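Local coordinates for protein hydrolase, haloacid dehalogenase-like family (Porphyromonas gingivalis, PDB 2I6X) that probably acts as a hydrolase of the haloacid dehalogenase superfamily, though its natural substrate is not established, at residues L52-R63 against L110-L118; M4-V15 against M165-D175. One frame throughout, in Å; residues are numbered along the deposited sequence.

Interaction 1: L52-R63 against L110-L118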
loop_
_atom_site.group_PDB
_atom_site.type_symbol
_atom_site.label_atom_id
_atom_site.label_comp_id
_atom_site.label_asym_id
_atom_site.label_seq_id
_atom_site.Cartn_x
_atom_site.Cartn_y
_atom_site.Cartn_z
ATOM N N LEU A 52 7.440 9.380 7.180
ATOM C CA LEU A 52 6.152 8.858 7.586
ATOM C C LEU A 52 5.890 7.406 7.101
ATOM O O LEU A 52 5.404 6.597 7.899
ATOM C CB LEU A 52 5.015 9.804 7.152
ATOM C CG LEU A 52 3.559 9.367 7.405
ATOM C CD1 LEU A 52 3.211 9.391 8.894
ATOM C CD2 LEU A 52 2.591 10.214 6.602
ATOM N N GLU A 53 6.204 7.097 5.826
ATOM C CA GLU A 53 5.984 5.742 5.241
ATOM C C GLU A 53 6.924 4.723 5.811
ATOM O O GLU A 53 6.556 3.570 5.975
ATOM C CB GLU A 53 6.251 5.673 3.728
ATOM C CG GLU A 53 5.616 6.734 2.903
ATOM C CD GLU A 53 5.084 6.170 1.601
ATOM O OE1 GLU A 53 5.915 5.652 0.800
ATOM O OE2 GLU A 53 3.821 6.251 1.415
ATOM N N SER A 54 8.161 5.154 6.027
ATOM C CA SER A 54 9.238 4.276 6.384
ATOM C C SER A 54 9.254 4.014 7.883
ATOM O O SER A 54 10.000 3.171 8.358
ATOM C CB SER A 54 10.565 4.888 5.939
ATOM O OG SER A 54 11.030 5.865 6.861
ATOM N N GLY A 55 8.438 4.750 8.628
ATOM C CA GLY A 55 8.402 4.607 10.073
ATOM C C GLY A 55 9.474 5.391 10.802
ATOM O O GLY A 55 9.487 5.404 12.030
ATOM N N ARG A 56 10.366 6.049 10.064
ATOM C CA ARG A 56 11.466 6.799 10.679
ATOM C C ARG A 56 10.961 7.889 11.646
ATOM O O ARG A 56 11.493 8.045 12.746
ATOM C CB ARG A 56 12.397 7.373 9.612
ATOM C CG ARG A 56 13.665 7.940 10.185
ATOM C CD ARG A 56 14.646 8.338 9.107
ATOM N NE ARG A 56 15.807 8.998 9.698
ATOM C CZ ARG A 56 15.876 10.300 9.966
ATOM N NH1 ARG A 56 16.982 10.806 10.513
ATOM N NH2 ARG A 56 14.846 11.098 9.678
ATOM N N LYS A 57 9.932 8.630 11.241
ATOM C CA LYS A 57 9.152 9.425 12.179
ATOM C C LYS A 57 7.817 8.752 12.467
ATOM O O LYS A 57 7.122 8.272 11.561
ATOM C CB LYS A 57 8.930 10.843 11.655
ATOM C CG LYS A 57 10.176 11.717 11.721
ATOM C CD LYS A 57 9.969 13.040 11.012
ATOM C CE LYS A 57 11.226 13.891 11.059
ATOM N NZ LYS A 57 12.441 13.199 10.475
ATOM N N SER A 58 7.463 8.707 13.743
ATOM C CA SER A 58 6.119 8.334 14.157
ATOM C C SER A 58 5.112 9.357 13.615
ATOM O O SER A 58 5.491 10.442 13.138
ATOM C CB SER A 58 6.037 8.271 15.685
ATOM O OG SER A 58 6.229 9.558 16.254
ATOM N N GLU A 59 3.831 9.009 13.701
ATOM C CA GLU A 59 2.754 9.901 13.287
ATOM C C GLU A 59 2.882 11.246 14.020
ATOM O O GLU A 59 2.917 12.307 13.390
ATOM C CB GLU A 59 1.417 9.205 13.530
ATOM C CG GLU A 59 0.203 9.938 13.026
ATOM C CD GLU A 59 -0.155 11.118 13.907
ATOM O OE1 GLU A 59 -0.077 10.969 15.152
ATOM O OE2 GLU A 59 -0.499 12.188 13.356
ATOM N N GLU A 60 3.009 11.189 15.345
ATOM C CA GLU A 60 3.185 12.381 16.191
ATOM C C GLU A 60 4.367 13.236 15.770
ATOM O O GLU A 60 4.262 14.470 15.722
ATOM C CB GLU A 60 3.327 11.976 17.670
ATOM C CG GLU A 60 3.903 13.056 18.613
ATOM C CD GLU A 60 2.876 13.710 19.544
ATOM O OE1 GLU A 60 3.309 14.245 20.591
ATOM O OE2 GLU A 60 1.659 13.696 19.239
ATOM N N GLU A 61 5.491 12.576 15.485
ATOM C CA GLU A 61 6.709 13.252 15.059
ATOM C C GLU A 61 6.582 13.943 13.692
ATOM O O GLU A 61 7.035 15.080 13.529
ATOM C CB GLU A 61 7.898 12.283 15.066
ATOM C CG GLU A 61 8.384 11.900 16.459
ATOM C CD GLU A 61 9.519 10.892 16.412
ATOM O OE1 GLU A 61 9.418 9.904 15.647
ATOM O OE2 GLU A 61 10.520 11.088 17.137
ATOM N N PHE A 62 5.950 13.265 12.734
ATOM C CA PHE A 62 5.721 13.804 11.392
ATOM C C PHE A 62 4.821 15.046 11.405
ATOM O O PHE A 62 5.065 16.020 10.681
ATOM C CB PHE A 62 5.136 12.705 10.497
ATOM C CG PHE A 62 4.405 13.210 9.277
ATOM C CD1 PHE A 62 5.096 13.456 8.079
ATOM C CD2 PHE A 62 3.002 13.387 9.310
ATOM C CE1 PHE A 62 4.411 13.896 6.920
ATOM C CE2 PHE A 62 2.288 13.841 8.161
ATOM C CZ PHE A 62 2.991 14.081 6.954
ATOM N N ARG A 63 3.794 15.015 12.240
ATOM C CA ARG A 63 2.853 16.105 12.297
ATOM C C ARG A 63 3.457 17.328 12.987
ATOM O O ARG A 63 3.239 18.467 12.560
ATOM C CB ARG A 63 1.576 15.636 12.990
ATOM C CG ARG A 63 0.413 16.583 12.855
ATOM C CD ARG A 63 -0.896 15.916 13.240
ATOM N NE ARG A 63 -0.724 14.786 14.155
ATOM C CZ ARG A 63 -0.654 14.893 15.476
ATOM N NH1 ARG A 63 -0.722 16.092 16.035
ATOM N NH2 ARG A 63 -0.484 13.807 16.231
ATOM N N LEU A 110 2.040 -6.326 0.427
ATOM C CA LEU A 110 3.283 -5.589 0.613
ATOM C C LEU A 110 3.024 -4.154 0.158
ATOM O O LEU A 110 2.885 -3.869 -1.028
ATOM C CB LEU A 110 4.491 -6.220 -0.104
ATOM C CG LEU A 110 5.793 -5.414 -0.038
ATOM C CD1 LEU A 110 6.251 -5.337 1.398
ATOM C CD2 LEU A 110 6.936 -5.957 -0.961
ATOM N N SER A 111 3.017 -3.252 1.132
ATOM C CA SER A 111 2.506 -1.923 0.899
ATOM C C SER A 111 3.359 -0.825 1.518
ATOM O O SER A 111 3.737 -0.920 2.681
ATOM C CB SER A 111 1.065 -1.866 1.426
ATOM O OG SER A 111 0.613 -0.550 1.465
ATOM N N ASN A 112 3.671 0.203 0.725
ATOM C CA ASN A 112 4.137 1.480 1.288
ATOM C C ASN A 112 2.924 2.261 1.746
ATOM O O ASN A 112 2.082 2.650 0.935
ATOM C CB ASN A 112 4.937 2.332 0.308
ATOM C CG ASN A 112 6.331 1.842 0.113
ATOM O OD1 ASN A 112 6.798 0.916 0.782
ATOM N ND2 ASN A 112 7.024 2.457 -0.824
ATOM N N THR A 113 2.857 2.520 3.046
ATOM C CA THR A 113 1.670 3.116 3.601
ATOM C C THR A 113 2.010 3.842 4.900
ATOM O O THR A 113 3.128 3.759 5.406
ATOM C CB THR A 113 0.546 2.033 3.771
ATOM O OG1 THR A 113 -0.733 2.666 3.891
ATOM C CG2 THR A 113 0.795 1.117 4.977
ATOM N N ASN A 114 1.034 4.562 5.441
ATOM C CA ASN A 114 1.294 5.385 6.584
ATOM C C ASN A 114 0.337 4.929 7.684
ATOM O O ASN A 114 -0.589 4.191 7.397
ATOM C CB ASN A 114 1.094 6.827 6.184
ATOM C CG ASN A 114 -0.277 7.077 5.640
ATOM O OD1 ASN A 114 -1.266 7.126 6.396
ATOM N ND2 ASN A 114 -0.370 7.225 4.330
ATOM N N PRO A 115 0.586 5.320 8.952
ATOM C CA PRO A 115 -0.304 4.976 10.082
ATOM C C PRO A 115 -1.789 5.355 9.945
ATOM O O PRO A 115 -2.630 4.672 10.534
ATOM C CB PRO A 115 0.299 5.755 11.254
ATOM C CG PRO A 115 1.664 5.972 10.884
ATOM C CD PRO A 115 1.762 6.073 9.400
ATOM N N TYR A 116 -2.091 6.444 9.227
ATOM C CA TYR A 116 -3.464 6.923 9.038
ATOM C C TYR A 116 -4.260 5.918 8.214
ATOM O O TYR A 116 -5.351 5.510 8.611
ATOM C CB TYR A 116 -3.507 8.287 8.337
ATOM C CG TYR A 116 -2.694 9.375 8.994
ATOM C CD1 TYR A 116 -3.172 10.053 10.121
ATOM C CD2 TYR A 116 -1.435 9.733 8.490
ATOM C CE1 TYR A 116 -2.414 11.051 10.723
ATOM C CE2 TYR A 116 -0.686 10.729 9.087
ATOM C CZ TYR A 116 -1.174 11.382 10.197
ATOM O OH TYR A 116 -0.419 12.369 10.773
ATOM N N VAL A 117 -3.713 5.517 7.072
ATOM C CA VAL A 117 -4.396 4.565 6.207
ATOM C C VAL A 117 -4.564 3.239 6.953
ATOM O O VAL A 117 -5.606 2.601 6.885
ATOM C CB VAL A 117 -3.665 4.404 4.838
ATOM C CG1 VAL A 117 -4.277 3.271 4.000
ATOM C CG2 VAL A 117 -3.761 5.707 4.063
ATOM N N LEU A 118 -3.538 2.865 7.704
ATOM C CA LEU A 118 -3.588 1.670 8.521
ATOM C C LEU A 118 -4.642 1.744 9.622
ATOM O O LEU A 118 -5.320 0.744 9.870
ATOM C CB LEU A 118 -2.215 1.364 9.103
ATOM C CG LEU A 118 -1.248 0.644 8.172
ATOM C CD1 LEU A 118 0.028 0.303 8.954
ATOM C CD2 LEU A 118 -1.906 -0.614 7.567
#

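Interaction 2: M4-V15 against M165-D175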
loop_
_atom_site.group_PDB
_atom_site.type_symbol
_atom_site.label_atom_id
_atom_site.label_comp_id
_atom_site.label_asym_id
_atom_site.label_seq_id
_atom_site.Cartn_x
_atom_site.Cartn_y
_atom_site.Cartn_z
HETATM N N MSE A 4 2.231 -23.202 -11.255
HETATM C CA MSE A 4 3.268 -22.178 -11.192
HETATM C C MSE A 4 3.361 -21.472 -9.835
HETATM O O MSE A 4 4.394 -21.505 -9.144
HETATM C CB MSE A 4 2.891 -21.108 -12.208
HETATM C CG MSE A 4 3.516 -21.275 -13.555
HETATM SE SE MSE A 4 4.984 -20.011 -13.652
HETATM C CE MSE A 4 3.990 -18.317 -13.475
ATOM N N ILE A 5 2.246 -20.835 -9.492
ATOM C CA ILE A 5 2.147 -19.873 -8.425
ATOM C C ILE A 5 1.533 -20.537 -7.183
ATOM O O ILE A 5 0.477 -21.176 -7.276
ATOM C CB ILE A 5 1.252 -18.667 -8.890
ATOM C CG1 ILE A 5 1.746 -18.046 -10.212
ATOM C CG2 ILE A 5 1.080 -17.629 -7.789
ATOM C CD1 ILE A 5 3.105 -17.433 -10.162
ATOM N N ARG A 6 2.209 -20.383 -6.043
ATOM C CA ARG A 6 1.724 -20.810 -4.725
ATOM C C ARG A 6 1.345 -19.617 -3.820
ATOM O O ARG A 6 0.497 -19.744 -2.932
ATOM C CB ARG A 6 2.798 -21.640 -4.007
ATOM C CG ARG A 6 3.124 -22.989 -4.641
ATOM C CD ARG A 6 3.579 -23.964 -3.553
ATOM N NE ARG A 6 4.336 -25.111 -4.066
ATOM C CZ ARG A 6 3.802 -26.183 -4.658
ATOM N NH1 ARG A 6 2.483 -26.277 -4.832
ATOM N NH2 ARG A 6 4.591 -27.165 -5.083
ATOM N N ASN A 7 1.999 -18.474 -4.046
ATOM C CA ASN A 7 1.836 -17.285 -3.228
ATOM C C ASN A 7 1.499 -16.082 -4.106
ATOM O O ASN A 7 1.965 -15.989 -5.244
ATOM C CB ASN A 7 3.105 -16.980 -2.423
ATOM C CG ASN A 7 3.862 -18.233 -2.009
ATOM O OD1 ASN A 7 3.422 -18.985 -1.132
ATOM N ND2 ASN A 7 5.005 -18.467 -2.641
ATOM N N ILE A 8 0.675 -15.177 -3.587
ATOM C CA ILE A 8 0.355 -13.979 -4.317
ATOM C C ILE A 8 0.494 -12.830 -3.340
ATOM O O ILE A 8 -0.018 -12.908 -2.228
ATOM C CB ILE A 8 -1.100 -14.002 -4.910
ATOM C CG1 ILE A 8 -1.365 -15.264 -5.739
ATOM C CG2 ILE A 8 -1.368 -12.759 -5.764
ATOM C CD1 ILE A 8 -2.810 -15.661 -5.721
ATOM N N VAL A 9 1.177 -11.769 -3.768
ATOM C CA VAL A 9 1.449 -10.584 -2.959
ATOM C C VAL A 9 0.822 -9.404 -3.672
ATOM O O VAL A 9 1.022 -9.229 -4.869
ATOM C CB VAL A 9 2.987 -10.317 -2.831
ATOM C CG1 VAL A 9 3.256 -9.011 -2.046
ATOM C CG2 VAL A 9 3.689 -11.488 -2.171
ATOM N N PHE A 10 0.059 -8.596 -2.939
ATOM C CA PHE A 10 -0.638 -7.451 -3.503
ATOM C C PHE A 10 -0.108 -6.179 -2.892
ATOM O O PHE A 10 0.196 -6.150 -1.697
ATOM C CB PHE A 10 -2.127 -7.534 -3.150
ATOM C CG PHE A 10 -2.833 -8.711 -3.744
ATOM C CD1 PHE A 10 -3.558 -8.579 -4.932
ATOM C CD2 PHE A 10 -2.806 -9.946 -3.114
ATOM C CE1 PHE A 10 -4.220 -9.670 -5.488
ATOM C CE2 PHE A 10 -3.448 -11.032 -3.669
ATOM C CZ PHE A 10 -4.158 -10.889 -4.860
ATOM N N ASP A 11 -0.031 -5.110 -3.678
ATOM C CA ASP A 11 0.036 -3.764 -3.066
ATOM C C ASP A 11 -1.399 -3.362 -2.656
ATOM O O ASP A 11 -2.367 -3.977 -3.080
ATOM C CB ASP A 11 0.617 -2.765 -4.069
ATOM C CG ASP A 11 1.016 -1.438 -3.449
ATOM O OD1 ASP A 11 1.062 -1.269 -2.199
ATOM O OD2 ASP A 11 1.285 -0.524 -4.261
ATOM N N LEU A 12 -1.524 -2.325 -1.841
ATOM C CA LEU A 12 -2.794 -1.812 -1.406
ATOM C C LEU A 12 -3.197 -0.659 -2.331
ATOM O O LEU A 12 -4.105 -0.818 -3.167
ATOM C CB LEU A 12 -2.707 -1.346 0.055
ATOM C CG LEU A 12 -4.017 -0.873 0.718
ATOM C CD1 LEU A 12 -5.123 -1.937 0.688
ATOM C CD2 LEU A 12 -3.721 -0.434 2.147
ATOM N N GLY A 13 -2.523 0.486 -2.187
ATOM C CA GLY A 13 -2.754 1.643 -3.030
ATOM C C GLY A 13 -2.493 1.275 -4.477
ATOM O O GLY A 13 -1.463 0.628 -4.792
ATOM N N GLY A 14 -3.415 1.670 -5.362
ATOM C CA GLY A 14 -3.240 1.443 -6.797
ATOM C C GLY A 14 -3.892 0.144 -7.228
ATOM O O GLY A 14 -4.805 0.136 -8.060
ATOM N N VAL A 15 -3.484 -0.939 -6.601
ATOM C CA VAL A 15 -3.989 -2.277 -6.875
ATOM C C VAL A 15 -5.406 -2.572 -6.286
ATOM O O VAL A 15 -6.306 -3.016 -6.994
ATOM C CB VAL A 15 -2.892 -3.310 -6.375
ATOM C CG1 VAL A 15 -3.352 -4.744 -6.539
ATOM C CG2 VAL A 15 -1.614 -3.063 -7.135
HETATM N N MSE A 165 8.177 -17.585 1.528
HETATM C CA MSE A 165 7.817 -17.644 0.116
HETATM C C MSE A 165 9.050 -17.730 -0.782
HETATM O O MSE A 165 10.033 -16.996 -0.601
HETATM C CB MSE A 165 6.959 -16.437 -0.269
HETATM C CG MSE A 165 7.698 -15.104 -0.221
HETATM SE SE MSE A 165 6.551 -13.590 -0.687
HETATM C CE MSE A 165 5.189 -13.661 0.704
ATOM N N LYS A 166 9.006 -18.662 -1.728
ATOM C CA LYS A 166 9.970 -18.705 -2.830
ATOM C C LYS A 166 9.535 -17.691 -3.899
ATOM O O LYS A 166 8.384 -17.734 -4.370
ATOM C CB LYS A 166 10.046 -20.119 -3.408
ATOM C CG LYS A 166 10.451 -21.160 -2.384
ATOM C CD LYS A 166 10.743 -22.502 -3.006
ATOM C CE LYS A 166 10.688 -23.593 -1.957
ATOM N NZ LYS A 166 11.082 -24.929 -2.508
ATOM N N PRO A 167 10.422 -16.740 -4.247
ATOM C CA PRO A 167 10.080 -15.750 -5.295
ATOM C C PRO A 167 9.586 -16.365 -6.612
ATOM O O PRO A 167 8.647 -15.853 -7.222
ATOM C CB PRO A 167 11.384 -14.962 -5.482
ATOM C CG PRO A 167 12.094 -15.113 -4.168
ATOM C CD PRO A 167 11.763 -16.497 -3.673
ATOM N N GLU A 168 10.188 -17.472 -7.051
ATOM C CA GLU A 168 9.746 -18.058 -8.304
ATOM C C GLU A 168 8.390 -18.759 -8.200
ATOM O O GLU A 168 7.846 -19.219 -9.197
ATOM C CB GLU A 168 10.803 -18.964 -8.914
ATOM C CG GLU A 168 10.970 -20.302 -8.219
ATOM C CD GLU A 168 12.032 -20.274 -7.123
ATOM O OE1 GLU A 168 12.667 -21.351 -6.934
ATOM O OE2 GLU A 168 12.227 -19.176 -6.486
ATOM N N GLU A 169 7.839 -18.832 -6.999
ATOM C CA GLU A 169 6.513 -19.405 -6.822
ATOM C C GLU A 169 5.507 -18.328 -6.441
ATOM O O GLU A 169 4.378 -18.624 -6.070
ATOM C CB GLU A 169 6.546 -20.482 -5.748
ATOM C CG GLU A 169 7.433 -21.672 -6.087
ATOM C CD GLU A 169 7.262 -22.808 -5.095
ATOM O OE1 GLU A 169 6.751 -22.554 -3.978
ATOM O OE2 GLU A 169 7.623 -23.958 -5.434
ATOM N N THR A 170 5.924 -17.077 -6.536
ATOM C CA THR A 170 5.126 -15.971 -6.029
ATOM C C THR A 170 4.765 -14.994 -7.136
ATOM O O THR A 170 5.623 -14.619 -7.926
ATOM C CB THR A 170 5.874 -15.230 -4.880
ATOM O OG1 THR A 170 6.309 -16.193 -3.900
ATOM C CG2 THR A 170 4.978 -14.224 -4.229
ATOM N N LEU A 171 3.494 -14.587 -7.184
ATOM C CA LEU A 171 3.054 -13.533 -8.100
ATOM C C LEU A 171 2.933 -12.206 -7.350
ATOM O O LEU A 171 2.243 -12.138 -6.344
ATOM C CB LEU A 171 1.737 -13.932 -8.771
ATOM C CG LEU A 171 1.043 -12.925 -9.677
ATOM C CD1 LEU A 171 1.928 -12.564 -10.876
ATOM C CD2 LEU A 171 -0.306 -13.501 -10.135
ATOM N N PHE A 172 3.632 -11.170 -7.819
ATOM C CA PHE A 172 3.677 -9.843 -7.150
ATOM C C PHE A 172 2.910 -8.829 -7.975
ATOM O O PHE A 172 3.220 -8.619 -9.154
ATOM C CB PHE A 172 5.139 -9.399 -6.946
ATOM C CG PHE A 172 5.303 -7.988 -6.348
ATOM C CD1 PHE A 172 5.018 -7.738 -5.001
ATOM C CD2 PHE A 172 5.776 -6.929 -7.133
ATOM C CE1 PHE A 172 5.187 -6.431 -4.433
ATOM C CE2 PHE A 172 5.955 -5.645 -6.597
ATOM C CZ PHE A 172 5.659 -5.386 -5.237
ATOM N N ILE A 173 1.863 -8.236 -7.387
ATOM C CA ILE A 173 0.945 -7.350 -8.134
ATOM C C ILE A 173 1.077 -5.946 -7.581
ATOM O O ILE A 173 0.642 -5.655 -6.452
ATOM C CB ILE A 173 -0.510 -7.882 -8.125
ATOM C CG1 ILE A 173 -0.559 -9.337 -8.617
ATOM C CG2 ILE A 173 -1.468 -6.960 -8.958
ATOM C CD1 ILE A 173 -1.882 -10.090 -8.308
ATOM N N ASP A 174 1.725 -5.074 -8.355
ATOM C CA ASP A 174 2.043 -3.709 -7.890
ATOM C C ASP A 174 2.013 -2.774 -9.091
ATOM O O ASP A 174 2.494 -3.134 -10.142
ATOM C CB ASP A 174 3.408 -3.668 -7.195
ATOM C CG ASP A 174 3.626 -2.416 -6.315
ATOM O OD1 ASP A 174 3.257 -1.297 -6.713
ATOM O OD2 ASP A 174 4.212 -2.533 -5.206
ATOM N N ASP A 175 1.450 -1.583 -8.913
ATOM C CA ASP A 175 1.289 -0.597 -9.972
ATOM C C ASP A 175 2.511 0.302 -10.062
ATOM O O ASP A 175 2.601 1.145 -10.957
ATOM C CB ASP A 175 0.026 0.272 -9.707
ATOM C CG ASP A 175 0.089 1.029 -8.340
ATOM O OD1 ASP A 175 0.449 0.420 -7.279
ATOM O OD2 ASP A 175 -0.239 2.241 -8.340
HETATM O O HOH W 1 6.805 -20.738 -2.018
#

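Interaction 1: L52-R63 against L110-L118
Tyr116 pushes its ring from the first turn of helix 115-121 into a hole formed by Leu52, Glu59, Phe62 and Arg63, a knob-into-hole fit that makes up the tight part of this contact. Its OH gives a short but weak hydrogen bond to Glu59, OH to OE2 2.6 Å, with the carboxylate turned 79° from the ring plane. With CG trans to the backbone N (chi1 -174°), Glu59 places CG 3.5 Å from Tyr116 CZ, and the bend at chi2 then brings OE2 to the phenol OH. Arg63 fixes the rotation of that carboxylate by a side-on grip in its own guanidinium plane: Arg63 NE reaches Glu59 OE2 at 2.7 Å and NH2 reaches OE1 at 3.1 Å, both on syn lone pairs. Next to this polar end Leu52 carries the apolar packing. Leu52 CD1 meets Pro115 CD at 3.7 Å, while CD2 lies as close to Asn114 CB and also sits over the centre of the Phe62 ring.

The other end is looser. The partly exposed Glu53 brings OE1 to within 3.5 Å of Asn112 CB, its carboxylate steeply inclined to the amide, whose ND2 is bonded to Lys150 O instead. Nearby, Glu53 CA makes a CH...O contact to Thr113 O at 3.5 Å.

Helices 48-54 and 59-70 lie in the helical insert after the first core strand, the cap of this family. Here it meets the loop after strand 106-111 and the first turn of helix 115-121 through apolar packing and one phenol-carboxylate bond. Glu59 is shared between Arg63 and Tyr116, so a charged pair within one helix probably orients the acceptor for the weak bond across the contact.

Interaction 2: M4-V15 against M165-D175
Val9 and Leu171 sit at the middle of a parallel pairing in which strands 7-10 and 170-173 run 14° apart. Val9 N bonds to Leu171 O at 2.8 Å, and the ladder continues on both sides, from Leu171 N to Asn7 O and from Asp11 N to Ile173 O.

Ile173 shows how the apolar face is filled. Ile173 CB rests 3.8 Å from Val9 O. CG2, anti to the backbone N, turns to Val15 CG1 at 3.8 Å, whereas CG1 stays near Val9 O (4.1 Å) and carries the chain on to CD1, which lands 3.7 Å from Phe10 CE1 and equally far from Ile8 CG2. Helix 200-207 covers this face, with Ile203 on Ile173. On the face of Asn7, Val9, Thr170 and Phe172, Val9 CG1 meets the edge of the Phe172 ring in its plane, and CG2 packs on the selenium of Met165.

At the start of the strands polar groups are handed on in series. Asn7 ND2 donates to Thr170 OG1 (2.9 Å), which itself donates to Lys166 O (2.6 Å). A water accepts from Asn7 ND2 and Lys166 N and donates to Glu169 OE1, while Arg6 runs alongside Glu169 in a salt bridge.

The far end is a cluster of acceptors. Asp11 OD2 stands 3.2 Å from Asp174 OD1, with Asp175 OD1 and Gly13 O nearby, and Lys150 pairs with Asp174 OD2. Asp11 and the Asp174-Asp175 pair probably correspond to the first-motif aspartate and the fourth-motif acidic pair of the HAD superfamily; such a gathering of oxygens is consistent with the magnesium site of relatives, and would suit a cation between them.

How the interactions relate
From the N terminus, 4-15 lays down the central strand 7-10 and then turns out of the sheet. The chain goes on through the helical insert, where 52-63 lies, and returns along strand 106-111. With 110-118 it closes interaction 1, the smaller loop. Interaction 2 closes only at 165-175, so interaction 1 is nested inside it and the two do not cross. They join through the sheet: strand 7-10 has 106-111 on one side and 170-173 on the other, and Leu110 N lies 2.8 Å from Phe10 O, probably hydrogen-bonded. Interaction 2 thus knits the Rossmann-like core, while interaction 1 ties the cap to it; their centres are about 23 Å apart.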